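PDB 5GNE: leucine aminopeptidase from Legionella pneumophila, which probably removes amino-terminal residues from peptides as a zinc-dependent exopeptidase of family M28. Local coordinates for residues 155-160 with 175-180; 185-190 with 260-265; 194-199 with 238-243; 200-205 with 346-351. All blocks are in the same frame, centred on the assembly; numbering follows the deposited sequence.

In the fold
Reading from the N terminus, interaction 1 comes first: strands 157-164 and 170-177 close a beta hairpin at one border of the eight-stranded mixed sheet, in series with everything that follows. Interaction 2 then pairs strand 185-191 with strand 259-264 deep in the same sheet, its centre about 15 Å from that of interaction 1. Interaction 3 is nested inside the long loop so closed, joining the segments 194-199 and 238-243 that follow two neighbouring strands. Interaction 4 crosses both 2 and 3, because 200-205 lies within their loops while 346-351 lies far beyond. It ties the start of helix 202-221 to the stretch before helix 355-373. Interactions 3 and 4 meet at the zinc pair.

Interaction 1: residues 155-160 with 175-180; sequences KDVESY and TVIGKD
Lys179 lays its aliphatic chain along the carbonyl groups of Asp156 and Val157. With CG set between its own backbone N and carbonyl carbon (chi1 65°), CB and CG both face Asp156 O, the latter at 3.6 Å. CD then passes Val157 O at 3.5 Å, and the extended chain carries NZ onward, crossing the side chain of Glu158 at about a right angle. The charged ends do not meet: Lys179 NZ stays 5.6 Å from Glu158 OE1. Asp156 O is gripped twice, by Gly178 N and Lys179 N, each at 2.8 Å and arriving from opposite faces of the carbonyl plane. Beside this, the Asp156 carboxylate lies against Gly178 CA, 3.3 Å from OD2, and is salt-bridged to Arg154. Further along, Glu158 and Val176 form a hydrogen-bonded pair whose side chains run side by side, Glu158 CB to Val176 CG1 being 3.5 Å. The opposite face of the hairpin, with Val157, Ser159, Thr175 and Ile177, turns to helix 132-151, where Phe145 packs on Val157, Thr175 and Ile177. Strand axes 175° apart and this alternating pairing identify an antiparallel beta hairpin, whose strand 157-164 is outermost in the mixed sheet.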
# COMPACT_ATOMS: atom_id res chain seq x y z
N LYS A 155 12.61 19.63 11.76
CA LYS A 155 13.80 19.48 10.92
C LYS A 155 14.18 18.03 10.87
O LYS A 155 15.06 17.59 10.13
CB LYS A 155 14.96 20.31 11.48
CG LYS A 155 14.68 21.79 11.58
CD LYS A 155 14.58 22.44 10.21
CE LYS A 155 14.40 23.95 10.31
NZ LYS A 155 13.06 24.34 10.83
N ASP A 156 13.42 17.29 11.66
CA ASP A 156 13.67 15.94 12.09
C ASP A 156 13.26 14.92 11.00
O ASP A 156 13.02 13.74 11.28
CB ASP A 156 12.86 15.74 13.37
CG ASP A 156 13.22 14.50 14.11
OD1 ASP A 156 14.28 13.93 13.80
OD2 ASP A 156 12.43 14.10 14.98
N VAL A 157 13.21 15.38 9.75
CA VAL A 157 12.47 14.72 8.69
C VAL A 157 13.29 14.48 7.43
O VAL A 157 14.43 14.93 7.32
CB VAL A 157 11.23 15.53 8.28
CG1 VAL A 157 10.30 15.70 9.44
CG2 VAL A 157 11.66 16.90 7.74
N GLU A 158 12.71 13.71 6.51
CA GLU A 158 13.31 13.50 5.21
C GLU A 158 12.20 13.16 4.21
O GLU A 158 11.15 12.62 4.61
CB GLU A 158 14.33 12.38 5.31
CG GLU A 158 15.51 12.47 4.40
CD GLU A 158 16.47 11.31 4.64
OE1 GLU A 158 16.35 10.65 5.71
OE2 GLU A 158 17.35 11.08 3.79
N SER A 159 12.38 13.54 2.95
CA SER A 159 11.48 13.08 1.88
C SER A 159 12.23 12.94 0.57
O SER A 159 13.01 13.81 0.20
CB SER A 159 10.28 14.03 1.71
OG SER A 159 10.66 15.27 1.14
N TYR A 160 12.02 11.83 -0.14
CA TYR A 160 12.66 11.63 -1.43
C TYR A 160 11.84 10.79 -2.38
O TYR A 160 11.01 9.99 -1.96
CB TYR A 160 14.02 10.99 -1.26
CG TYR A 160 14.05 9.80 -0.34
CD1 TYR A 160 14.10 9.97 1.04
CD2 TYR A 160 14.05 8.50 -0.84
CE1 TYR A 160 14.14 8.88 1.90
CE2 TYR A 160 14.10 7.41 0.01
CZ TYR A 160 14.15 7.60 1.37
OH TYR A 160 14.20 6.51 2.22
N THR A 175 8.63 9.35 2.82
CA THR A 175 8.83 10.40 3.81
C THR A 175 9.02 9.76 5.17
O THR A 175 8.61 8.61 5.37
CB THR A 175 7.67 11.36 3.90
OG1 THR A 175 6.59 10.71 4.59
CG2 THR A 175 7.24 11.81 2.50
N VAL A 176 9.70 10.46 6.07
CA VAL A 176 9.95 9.93 7.40
C VAL A 176 9.94 11.02 8.43
O VAL A 176 10.52 12.08 8.23
CB VAL A 176 11.32 9.16 7.49
CG1 VAL A 176 12.48 10.02 7.03
CG2 VAL A 176 11.56 8.66 8.92
N ILE A 177 9.29 10.76 9.56
CA ILE A 177 9.37 11.66 10.68
C ILE A 177 10.23 11.02 11.78
O ILE A 177 9.98 9.88 12.22
CB ILE A 177 7.98 12.01 11.22
CG1 ILE A 177 7.09 12.55 10.10
CG2 ILE A 177 8.09 13.06 12.30
CD1 ILE A 177 5.69 12.76 10.55
N GLY A 178 11.23 11.77 12.22
CA GLY A 178 12.16 11.29 13.22
C GLY A 178 13.29 10.49 12.58
O GLY A 178 13.54 9.36 12.98
N LYS A 179 13.96 11.09 11.59
CA LYS A 179 15.06 10.44 10.85
C LYS A 179 16.19 10.00 11.78
O LYS A 179 16.94 9.09 11.46
CB LYS A 179 15.60 11.34 9.74
CG LYS A 179 16.27 12.61 10.22
CD LYS A 179 16.99 13.29 9.07
CE LYS A 179 18.02 14.29 9.56
NZ LYS A 179 18.66 14.96 8.41
N ASP A 180 16.37 10.71 12.88
CA ASP A 180 17.49 10.45 13.78
C ASP A 180 17.11 9.55 14.95
O ASP A 180 17.94 9.28 15.81
CB ASP A 180 18.10 11.75 14.32
CG ASP A 180 18.62 12.66 13.22
OD1 ASP A 180 19.36 12.17 12.34
OD2 ASP A 180 18.32 13.87 13.28

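Interaction 2: residues 185-190 with 260-265; sequences AIVIGA and KAVMQL. With SO4 (sulfate ion), chain E.
Val187 and Val262 share one rotamer, CG1 anti to the backbone N (chi1 175° and -179°), which makes the two side chains stand side by side on one face of the sheet, with Val187 CB 3.9 Å from Val262 CG2. On that face too, Gln264 folds back at chi2 (71°) and brings its amide over Gly189, which offers only hydrogen there. Gln264 OE1 comes to 3.4 Å from Gly189 O, but two acceptors cannot bond; the amide is held instead through NE2, by Ser316 and Asp317. The reverse face is apolar. Ile188 CD1 approaches Met263 CB at 4.2 Å, the two chains pointing the same way. At the end of the strand pair Leu265 packs in, its CD1 3.8 Å from Ile188 CG2. Helices 202-221 and 355-373 cover the apolar side, through Met215 against Ile188 and Phe368 against Met263.

Five backbone bonds join the strands in a regular parallel ladder, alternating between Lys260 N to Ala185 O, Val187 N to Ala261 O, Met263 N to Val187 O, Gly189 N to Met263 O and Leu265 N to Gly189 O; the last is 2.9 Å. At the near-surface end, Lys260 NZ makes a weak bond of 3.1 Å to sulfate O2, an ion probably left from crystallisation and also bound by Arg228. Chemically, then, the face of Ile186, Ile188, Ala261 and Met263 is hydrocarbon, while the other carries a buried amide near the zinc site, its NE2 satisfied from outside the two segments; the strands place the zinc ligands His191 and Asp266 together at the C-terminal ends of two adjacent parallel strands.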
# COMPACT_ATOMS: atom_id res chain seq x y z
N ALA A 185 12.21 0.97 12.26
CA ALA A 185 11.23 1.94 11.87
C ALA A 185 9.82 1.34 11.78
O ALA A 185 9.63 0.11 11.76
CB ALA A 185 11.63 2.58 10.55
N ILE A 186 8.84 2.22 11.71
CA ILE A 186 7.49 1.83 11.42
C ILE A 186 7.19 2.40 10.06
O ILE A 186 7.62 3.49 9.75
CB ILE A 186 6.51 2.34 12.47
CG1 ILE A 186 6.83 1.67 13.80
CG2 ILE A 186 5.08 1.97 12.11
CD1 ILE A 186 6.22 2.41 14.93
N VAL A 187 6.54 1.61 9.21
CA VAL A 187 6.19 2.04 7.88
C VAL A 187 4.67 2.05 7.67
O VAL A 187 3.97 1.05 7.96
CB VAL A 187 6.86 1.16 6.80
CG1 VAL A 187 6.38 1.55 5.42
CG2 VAL A 187 8.37 1.27 6.89
N ILE A 188 4.17 3.16 7.17
CA ILE A 188 2.81 3.31 6.69
C ILE A 188 2.87 3.55 5.18
O ILE A 188 3.63 4.42 4.71
CB ILE A 188 2.08 4.53 7.33
CG1 ILE A 188 2.41 4.67 8.81
CG2 ILE A 188 0.58 4.44 7.06
CD1 ILE A 188 1.95 3.49 9.64
N GLY A 189 2.05 2.86 4.41
CA GLY A 189 2.08 3.04 2.97
C GLY A 189 0.71 2.97 2.35
O GLY A 189 -0.21 2.36 2.90
N ALA A 190 0.57 3.60 1.19
CA ALA A 190 -0.64 3.53 0.38
C ALA A 190 -0.20 3.77 -1.04
O ALA A 190 0.86 4.35 -1.25
CB ALA A 190 -1.66 4.58 0.84
N LYS A 260 10.45 -2.70 11.71
CA LYS A 260 9.77 -3.58 12.65
C LYS A 260 8.34 -3.91 12.24
O LYS A 260 7.79 -4.91 12.67
CB LYS A 260 9.76 -2.86 14.02
CG LYS A 260 9.14 -3.62 15.21
CD LYS A 260 8.99 -2.67 16.40
CE LYS A 260 8.90 -3.43 17.71
NZ LYS A 260 10.23 -3.81 18.23
N ALA A 261 7.73 -3.05 11.43
CA ALA A 261 6.29 -3.16 11.15
C ALA A 261 5.85 -2.30 10.00
O ALA A 261 6.27 -1.15 9.86
CB ALA A 261 5.48 -2.77 12.38
N VAL A 262 4.96 -2.87 9.20
CA VAL A 262 4.44 -2.23 8.01
C VAL A 262 2.90 -2.34 7.97
O VAL A 262 2.32 -3.44 8.12
CB VAL A 262 5.06 -2.86 6.73
CG1 VAL A 262 4.51 -2.16 5.47
CG2 VAL A 262 6.58 -2.77 6.77
N MET A 263 2.26 -1.19 7.78
CA MET A 263 0.81 -1.09 7.54
C MET A 263 0.52 -0.68 6.12
O MET A 263 1.10 0.28 5.62
CB MET A 263 0.18 -0.08 8.46
CG MET A 263 -1.37 0.11 8.25
SD MET A 263 -2.09 1.16 9.47
CE MET A 263 -2.37 -0.03 10.69
N GLN A 264 -0.37 -1.42 5.47
CA GLN A 264 -0.81 -1.08 4.12
C GLN A 264 -2.23 -0.60 4.15
O GLN A 264 -3.13 -1.28 4.69
CB GLN A 264 -0.68 -2.27 3.19
CG GLN A 264 -1.27 -2.06 1.82
CD GLN A 264 -0.51 -1.11 0.92
OE1 GLN A 264 0.49 -0.52 1.32
NE2 GLN A 264 -1.00 -0.96 -0.33
N LEU A 265 -2.44 0.56 3.54
CA LEU A 265 -3.74 1.15 3.43
C LEU A 265 -4.15 1.15 1.97
O LEU A 265 -3.77 2.03 1.21
CB LEU A 265 -3.71 2.57 3.98
CG LEU A 265 -3.42 2.63 5.49
CD1 LEU A 265 -3.03 4.03 5.91
CD2 LEU A 265 -4.66 2.17 6.29
S SO4 E . 14.34 -1.94 18.52
O1 SO4 E . 14.52 -0.99 19.62
O2 SO4 E . 13.09 -2.69 18.69
O3 SO4 E . 14.33 -1.23 17.25
O4 SO4 E . 15.47 -2.87 18.52

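Interaction 3: residues 194-199 with 238-243; sequences TLDGNM and EERGLI. With ZN (zinc ion), chain C.
Asp196 and Arg240 form the one salt bridge between these two loops. Arg240 NH2 donates to Asp196 OD2 at 2.9 Å. The acceptor lies near the guanidinium plane, at its edge, yet NH2 reaches OD2 from above the carboxylate, 49° out of that plane. The two flat groups are accordingly turned 63° against each other, a single-bond contact and not a paired, coplanar one. Asp196 OD1 is held separately by Ser128.

Nonpolar contact is modest. Leu195 crosses Glu239 at about a right angle, and its CD2 meets Glu239 CB at 3.9 Å. Beside it, Glu239 CG rests against the backbone of Thr194, at the same separation from Thr194 C.

Metal and water contacts follow from a bend in Glu239 (chi2 -68°), which sends the carboxylate round towards the zinc ion of chain C. Glu239 OE2 binds that ion at 2.4 Å, and Asp204 and His344 complete its protein ligands. Between the loops, a water donates to Glu239 OE2 at 2.9 Å and is also hydrogen-bonded to Thr194 OG1. A second water sits on the zinc at 2.1 Å and donates to Glu238 OE2 at 3.2 Å, whereas Glu238 itself makes no direct bond to this ion.

In sum, one oxygen of Glu239 serves both the metal and a bridging water, so the 194-199 loop takes part in the second shell of the zinc centre through Thr194, and Glu238 accepts a hydrogen bond from the metal-bound water and probably helps to orient it.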
# COMPACT_ATOMS: atom_id res chain seq x y z
N THR A 194 -3.49 5.03 -10.24
CA THR A 194 -4.70 4.39 -10.70
C THR A 194 -4.50 3.85 -12.12
O THR A 194 -3.45 4.07 -12.70
CB THR A 194 -5.86 5.39 -10.68
OG1 THR A 194 -7.09 4.69 -10.90
CG2 THR A 194 -5.65 6.38 -11.78
N LEU A 195 -5.52 3.22 -12.70
CA LEU A 195 -5.46 2.87 -14.13
C LEU A 195 -5.54 4.10 -15.05
O LEU A 195 -5.74 5.22 -14.60
CB LEU A 195 -6.57 1.89 -14.51
CG LEU A 195 -6.42 0.49 -13.92
CD1 LEU A 195 -7.55 -0.39 -14.42
CD2 LEU A 195 -5.06 -0.12 -14.24
N ASP A 196 -5.40 3.86 -16.35
CA ASP A 196 -5.48 4.92 -17.35
C ASP A 196 -6.91 5.30 -17.63
O ASP A 196 -7.84 4.59 -17.25
CB ASP A 196 -4.83 4.49 -18.66
CG ASP A 196 -3.35 4.26 -18.52
OD1 ASP A 196 -2.61 5.25 -18.34
OD2 ASP A 196 -2.93 3.08 -18.60
N GLY A 197 -7.08 6.42 -18.32
CA GLY A 197 -8.38 6.90 -18.73
C GLY A 197 -9.00 7.80 -17.69
O GLY A 197 -8.33 8.64 -17.09
N ASN A 198 -10.29 7.63 -17.48
CA ASN A 198 -10.99 8.40 -16.47
C ASN A 198 -11.22 7.60 -15.18
O ASN A 198 -12.16 6.82 -15.06
CB ASN A 198 -12.30 8.90 -17.03
CG ASN A 198 -13.13 9.59 -15.98
OD1 ASN A 198 -12.69 10.56 -15.38
ND2 ASN A 198 -14.34 9.09 -15.76
N MET A 199 -10.34 7.83 -14.22
CA MET A 199 -10.28 7.02 -13.00
C MET A 199 -10.06 7.91 -11.80
O MET A 199 -8.92 8.25 -11.46
CB MET A 199 -9.16 5.99 -13.10
CG MET A 199 -9.28 5.02 -14.26
SD MET A 199 -10.50 3.73 -13.95
CE MET A 199 -10.61 2.98 -15.57
N GLU A 238 1.17 0.84 -8.35
CA GLU A 238 0.64 -0.38 -7.72
C GLU A 238 -0.24 -1.14 -8.71
O GLU A 238 -0.34 -2.36 -8.66
CB GLU A 238 -0.12 -0.04 -6.45
CG GLU A 238 -0.65 -1.24 -5.68
CD GLU A 238 -2.04 -1.67 -6.12
OE1 GLU A 238 -2.66 -0.96 -6.96
OE2 GLU A 238 -2.53 -2.71 -5.63
N GLU A 239 -0.86 -0.40 -9.62
CA GLU A 239 -1.76 -0.98 -10.61
C GLU A 239 -0.98 -1.62 -11.75
O GLU A 239 -1.57 -2.11 -12.70
CB GLU A 239 -2.76 0.08 -11.11
CG GLU A 239 -3.75 0.62 -10.01
CD GLU A 239 -4.74 -0.44 -9.55
OE1 GLU A 239 -4.62 -1.58 -10.05
OE2 GLU A 239 -5.64 -0.15 -8.71
N ARG A 240 0.34 -1.65 -11.62
CA ARG A 240 1.22 -2.30 -12.61
C ARG A 240 2.01 -3.43 -11.95
O ARG A 240 3.24 -3.41 -11.93
CB ARG A 240 2.19 -1.27 -13.24
CG ARG A 240 1.50 0.06 -13.60
CD ARG A 240 0.54 -0.10 -14.79
NE ARG A 240 -0.12 1.17 -15.07
CZ ARG A 240 -0.72 1.51 -16.20
NH1 ARG A 240 -0.74 0.69 -17.25
NH2 ARG A 240 -1.28 2.71 -16.30
N GLY A 241 1.31 -4.41 -11.40
CA GLY A 241 1.96 -5.53 -10.74
C GLY A 241 2.80 -5.16 -9.53
O GLY A 241 3.86 -5.75 -9.30
N LEU A 242 2.35 -4.16 -8.79
CA LEU A 242 2.98 -3.77 -7.53
C LEU A 242 4.41 -3.30 -7.69
O LEU A 242 5.20 -3.35 -6.75
CB LEU A 242 2.94 -4.92 -6.51
CG LEU A 242 1.64 -5.73 -6.41
CD1 LEU A 242 1.74 -6.77 -5.29
CD2 LEU A 242 0.45 -4.84 -6.25
N ILE A 243 4.77 -2.81 -8.87
CA ILE A 243 6.18 -2.53 -9.13
C ILE A 243 6.73 -1.34 -8.32
O ILE A 243 7.90 -1.36 -7.94
CB ILE A 243 6.46 -2.34 -10.65
CG1 ILE A 243 7.98 -2.34 -10.91
CG2 ILE A 243 5.80 -1.09 -11.17
CD1 ILE A 243 8.40 -2.16 -12.37
ZN ZN C . -6.25 -1.88 -7.24
O HOH W 1 -7.21 2.31 -8.92
O HOH W 2 -5.72 -3.21 -5.76

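Interaction 4: residues 200-205 with 346-351; sequences PGADDD and SNDTLD. With ZN (zinc ion), chain D.
Asp348 points its carboxylate straight into the first turn of helix 202-221. Its CG is anti to the backbone N (chi1 -167°), which carries both oxygens past Ala202 to the next two amides. OD1 accepts from Asp203 N at 2.7 Å, the donor standing 37° above the carboxylate plane, whereas OD2 uses its syn lone pair for Asp204 N at 2.8 Å. The backbone joins in, since Ala202 N donates to Asp348 O at 2.8 Å from above the carbonyl plane. Three successive amides are thus satisfied by one residue.

Pro200 and Ala202 set their carbons against the backbone of 346-350. Pro200 CB and CG lie against Asp348 O, 3.1 Å from CG, and CG (3.4 Å) and CD against Ser346 O. CG also meets Thr349 CG2 at 3.9 Å.

Asp204, swung the other way, carries OD1 to the zinc ion of chain D at 2.2 Å, with His191 and Asp266 as fellow ligands, and it also serves the second zinc site. Its neighbour Asp203 is held by Asn340 and Gly269. Asp348 thereby acts as a second-shell residue that positions the amide of a bridging zinc ligand, and the helix start would probably stabilise its negative charge.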
# COMPACT_ATOMS: atom_id res chain seq x y z
N PRO A 200 -11.15 8.27 -11.13
CA PRO A 200 -11.05 9.08 -9.92
C PRO A 200 -10.34 8.32 -8.81
O PRO A 200 -9.70 8.93 -7.94
CB PRO A 200 -12.52 9.41 -9.56
CG PRO A 200 -13.37 8.45 -10.40
CD PRO A 200 -12.54 8.13 -11.61
N GLY A 201 -10.48 6.99 -8.84
CA GLY A 201 -9.79 6.11 -7.92
C GLY A 201 -10.00 6.56 -6.50
O GLY A 201 -9.07 6.58 -5.69
N ALA A 202 -11.23 6.95 -6.19
CA ALA A 202 -11.54 7.51 -4.90
C ALA A 202 -11.26 6.52 -3.76
O ALA A 202 -10.42 6.79 -2.91
CB ALA A 202 -12.97 7.97 -4.86
N ASP A 203 -11.98 5.41 -3.74
CA ASP A 203 -11.70 4.38 -2.74
C ASP A 203 -10.39 3.68 -3.06
O ASP A 203 -9.60 3.43 -2.17
CB ASP A 203 -12.80 3.33 -2.69
CG ASP A 203 -12.64 2.38 -1.52
OD1 ASP A 203 -12.22 2.86 -0.45
OD2 ASP A 203 -12.93 1.16 -1.66
N ASP A 204 -10.14 3.37 -4.33
CA ASP A 204 -8.89 2.72 -4.70
C ASP A 204 -7.77 3.73 -4.62
O ASP A 204 -7.27 4.25 -5.61
CB ASP A 204 -8.91 2.04 -6.04
CG ASP A 204 -7.95 0.89 -6.08
OD1 ASP A 204 -7.11 0.83 -5.16
OD2 ASP A 204 -8.00 0.04 -6.98
N ASP A 205 -7.58 4.03 -3.35
CA ASP A 205 -6.51 4.65 -2.63
C ASP A 205 -6.20 6.11 -2.69
O ASP A 205 -5.16 6.52 -2.20
CB ASP A 205 -5.26 3.85 -2.84
CG ASP A 205 -4.94 3.09 -1.59
OD1 ASP A 205 -5.89 3.00 -0.76
OD2 ASP A 205 -3.80 2.64 -1.38
N SER A 346 -14.59 4.34 -13.82
CA SER A 346 -14.93 5.76 -13.71
C SER A 346 -15.84 6.08 -12.54
O SER A 346 -16.00 7.25 -12.18
CB SER A 346 -15.58 6.23 -15.01
OG SER A 346 -14.65 6.08 -16.08
N ASN A 347 -16.47 5.07 -11.96
CA ASN A 347 -17.38 5.29 -10.83
C ASN A 347 -16.80 5.07 -9.44
O ASN A 347 -17.55 5.00 -8.46
CB ASN A 347 -18.63 4.43 -11.02
CG ASN A 347 -19.42 4.83 -12.24
OD1 ASN A 347 -20.06 5.89 -12.26
ND2 ASN A 347 -19.35 4.01 -13.28
N ASP A 348 -15.48 4.95 -9.34
CA ASP A 348 -14.80 4.97 -8.04
C ASP A 348 -14.67 6.43 -7.65
O ASP A 348 -13.59 7.00 -7.69
CB ASP A 348 -13.43 4.30 -8.12
CG ASP A 348 -12.82 4.01 -6.75
OD1 ASP A 348 -13.46 4.33 -5.72
OD2 ASP A 348 -11.70 3.46 -6.69
N THR A 349 -15.81 7.05 -7.32
CA THR A 349 -15.88 8.50 -7.14
C THR A 349 -15.92 8.93 -5.70
O THR A 349 -16.27 8.16 -4.81
CB THR A 349 -17.11 9.09 -7.80
OG1 THR A 349 -18.28 8.52 -7.20
CG2 THR A 349 -17.07 8.83 -9.30
N LEU A 350 -15.55 10.19 -5.50
CA LEU A 350 -15.58 10.85 -4.21
C LEU A 350 -16.86 10.53 -3.42
O LEU A 350 -16.82 10.30 -2.22
CB LEU A 350 -15.45 12.37 -4.41
CG LEU A 350 -15.41 13.29 -3.19
CD1 LEU A 350 -14.15 13.01 -2.40
CD2 LEU A 350 -15.48 14.76 -3.59
N ASP A 351 -18.00 10.51 -4.10
CA ASP A 351 -19.30 10.39 -3.43
C ASP A 351 -19.59 9.00 -2.87
O ASP A 351 -20.55 8.79 -2.13
CB ASP A 351 -20.36 10.78 -4.43
CG ASP A 351 -20.01 12.05 -5.12
OD1 ASP A 351 -20.33 13.13 -4.58
OD2 ASP A 351 -19.31 11.95 -6.17
ZN ZN D . -5.52 -0.56 -4.41